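Local coordinates for 3-dehydroquinate dehydratase (Aquifex aeolicus, PDB 2EGZ), which catalyses the cis-dehydration of 3-dehydroquinate to 3-dehydroshikimate in the chorismate pathway, through a Schiff-base intermediate with the substrate, at residues I113-F118 with I143-N148. Residues are numbered along the deposited sequence; the frame is centred on the assembly and turned at random.
Sequences ISYHNF and IAVKAN
Y115 leans across the parallel strand pair to I143 and V145, with which it shares one face of the sheet. From CB, the side chain starts with CG anti to the backbone N (chi1 168°), which lays the ring along the outer side of the barrel wall. On one side of the ring Y115 CD2 lies 4.3 Å from I143 CG2, a methyl at the ring edge near its plane. Further out, Y115 CE2 meets V145 CG1 at 3.9 Å in an oblique approach. At the tip, Y115 OH accepts a hydrogen bond from N117 ND2 (3.2 Å), the hydroxyl lying slightly out of the amide plane, and also makes a weak hydrogen bond to S35 OG of the second subunit. The other end of that amide, N117 OD1, takes the backbone N-H groups of E119 and L120, so both ends of the amide are engaged and its rotation is probably fixed. V145 CG1 also packs on N117 CB at 3.7 Å. Were Y115 an alanine, the N117 amide nitrogen would probably lose this acceptor and a gap would open beside I143 CG2 and V145 CG1. Backbone hydrogen bonds from A144 N to Y115 O, N117 N to A144 O (2.9 Å) and K146 N to N117 O join the strands. On the opposite face, H116 CD2 rests 3.7 Å from A144 CB. This small methyl borders the imidazole of the proton donor/acceptor, whose NE2 is hydrogen-bonded to a tartrate, probably from the crystallisation liquor, and which lies close to R61 and the Schiff-base lysine K142. The two strands belong to a beta-alpha-beta unit of the TIM barrel: helix 124-136 packs on Y115 and I143 from outside, helix 150-160 packs on I143 and V145, and H116 faces the active site within.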
loop_
_atom_site.group_PDB
_atom_site.type_symbol
_atom_site.label_atom_id
_atom_site.label_comp_id
_atom_site.label_asym_id
_atom_site.label_seq_id
_atom_site.Cartn_x
_atom_site.Cartn_y
_atom_site.Cartn_z
ATOM N N ILE B 113 6.314 4.151 13.058
ATOM C CA ILE B 113 5.698 4.205 11.740
ATOM C C ILE B 113 6.339 3.081 10.954
ATOM O O ILE B 113 7.521 3.134 10.610
ATOM C CB ILE B 113 5.936 5.565 11.080
ATOM C CG1 ILE B 113 5.224 6.647 11.903
ATOM C CG2 ILE B 113 5.415 5.549 9.643
ATOM C CD1 ILE B 113 5.487 8.072 11.440
ATOM N N SER B 114 5.544 2.054 10.683
ATOM C CA SER B 114 6.033 0.855 10.025
ATOM C C SER B 114 5.748 0.620 8.548
ATOM O O SER B 114 4.838 1.199 7.954
ATOM C CB SER B 114 5.527 -0.357 10.802
ATOM O OG SER B 114 4.107 -0.372 10.801
ATOM N N TYR B 115 6.554 -0.273 7.984
ATOM C CA TYR B 115 6.449 -0.690 6.596
ATOM C C TYR B 115 6.805 -2.168 6.577
ATOM O O TYR B 115 7.844 -2.559 7.109
ATOM C CB TYR B 115 7.445 0.064 5.711
ATOM C CG TYR B 115 7.556 -0.545 4.329
ATOM C CD1 TYR B 115 6.533 -0.391 3.397
ATOM C CD2 TYR B 115 8.645 -1.349 3.984
ATOM C CE1 TYR B 115 6.581 -1.031 2.158
ATOM C CE2 TYR B 115 8.705 -1.993 2.747
ATOM C CZ TYR B 115 7.667 -1.831 1.842
ATOM O OH TYR B 115 7.701 -2.495 0.632
ATOM N N HIS B 116 5.949 -2.993 5.989
ATOM C CA HIS B 116 6.238 -4.418 5.917
ATOM C C HIS B 116 6.200 -4.927 4.483
ATOM O O HIS B 116 5.373 -4.494 3.680
ATOM C CB HIS B 116 5.225 -5.234 6.727
ATOM C CG HIS B 116 5.080 -4.798 8.151
ATOM N ND1 HIS B 116 4.495 -3.604 8.509
ATOM C CD2 HIS B 116 5.418 -5.414 9.308
ATOM C CE1 HIS B 116 4.479 -3.502 9.827
ATOM N NE2 HIS B 116 5.032 -4.585 10.336
ATOM N N ASN B 117 7.112 -5.834 4.154
ATOM C CA ASN B 117 7.109 -6.449 2.832
ATOM C C ASN B 117 7.373 -7.917 3.093
ATOM O O ASN B 117 8.490 -8.312 3.418
ATOM C CB ASN B 117 8.188 -5.877 1.906
ATOM C CG ASN B 117 8.021 -6.361 0.466
ATOM O OD1 ASN B 117 7.836 -7.556 0.221
ATOM N ND2 ASN B 117 8.082 -5.437 -0.486
ATOM N N PHE B 118 6.324 -8.720 2.967
ATOM C CA PHE B 118 6.402 -10.149 3.223
ATOM C C PHE B 118 6.971 -10.974 2.075
ATOM O O PHE B 118 7.079 -12.198 2.183
ATOM C CB PHE B 118 5.006 -10.655 3.593
ATOM C CG PHE B 118 4.453 -10.019 4.838
ATOM C CD1 PHE B 118 4.806 -10.500 6.094
ATOM C CD2 PHE B 118 3.631 -8.899 4.757
ATOM C CE1 PHE B 118 4.353 -9.871 7.256
ATOM C CE2 PHE B 118 3.173 -8.264 5.910
ATOM C CZ PHE B 118 3.537 -8.752 7.161
ATOM N N ILE B 143 11.071 -1.021 9.720
ATOM C CA ILE B 143 11.067 -1.714 8.438
ATOM C C ILE B 143 11.189 -3.209 8.699
ATOM O O ILE B 143 12.149 -3.655 9.318
ATOM C CB ILE B 143 12.258 -1.271 7.546
ATOM C CG1 ILE B 143 12.180 0.231 7.277
ATOM C CG2 ILE B 143 12.240 -2.036 6.223
ATOM C CD1 ILE B 143 13.364 0.773 6.495
ATOM N N ALA B 144 10.209 -3.976 8.237
ATOM C CA ALA B 144 10.226 -5.427 8.406
ATOM C C ALA B 144 10.048 -6.021 7.011
ATOM O O ALA B 144 8.950 -5.984 6.454
ATOM C CB ALA B 144 9.087 -5.864 9.320
ATOM N N VAL B 145 11.128 -6.563 6.451
ATOM C CA VAL B 145 11.094 -7.122 5.100
ATOM C C VAL B 145 11.750 -8.497 4.992
ATOM O O VAL B 145 12.761 -8.771 5.641
ATOM C CB VAL B 145 11.787 -6.166 4.102
ATOM C CG1 VAL B 145 11.061 -4.829 4.071
ATOM C CG2 VAL B 145 13.253 -5.958 4.504
ATOM N N LYS B 146 11.174 -9.358 4.158
ATOM C CA LYS B 146 11.705 -10.701 3.983
ATOM C C LYS B 146 13.012 -10.711 3.210
ATOM O O LYS B 146 13.117 -10.131 2.125
ATOM C CB LYS B 146 10.699 -11.602 3.259
ATOM C CG LYS B 146 11.222 -13.022 3.044
ATOM C CD LYS B 146 10.225 -13.909 2.312
ATOM C CE LYS B 146 10.796 -15.309 2.091
ATOM N NZ LYS B 146 9.875 -16.174 1.301
ATOM N N ALA B 147 14.011 -11.372 3.781
ATOM C CA ALA B 147 15.303 -11.490 3.132
ATOM C C ALA B 147 15.270 -12.793 2.339
ATOM O O ALA B 147 14.847 -13.834 2.851
ATOM C CB ALA B 147 16.425 -11.525 4.174
ATOM N N ASN B 148 15.701 -12.730 1.086
ATOM C CA ASN B 148 15.720 -13.913 0.237
ATOM C C ASN B 148 17.156 -14.384 0.013
ATOM O O ASN B 148 17.426 -15.248 -0.832
ATOM C CB ASN B 148 15.025 -13.606 -1.092
ATOM C CG ASN B 148 13.528 -13.404 -0.926
ATOM O OD1 ASN B 148 13.013 -12.298 -1.097
ATOM N ND2 ASN B 148 12.826 -14.474 -0.573
#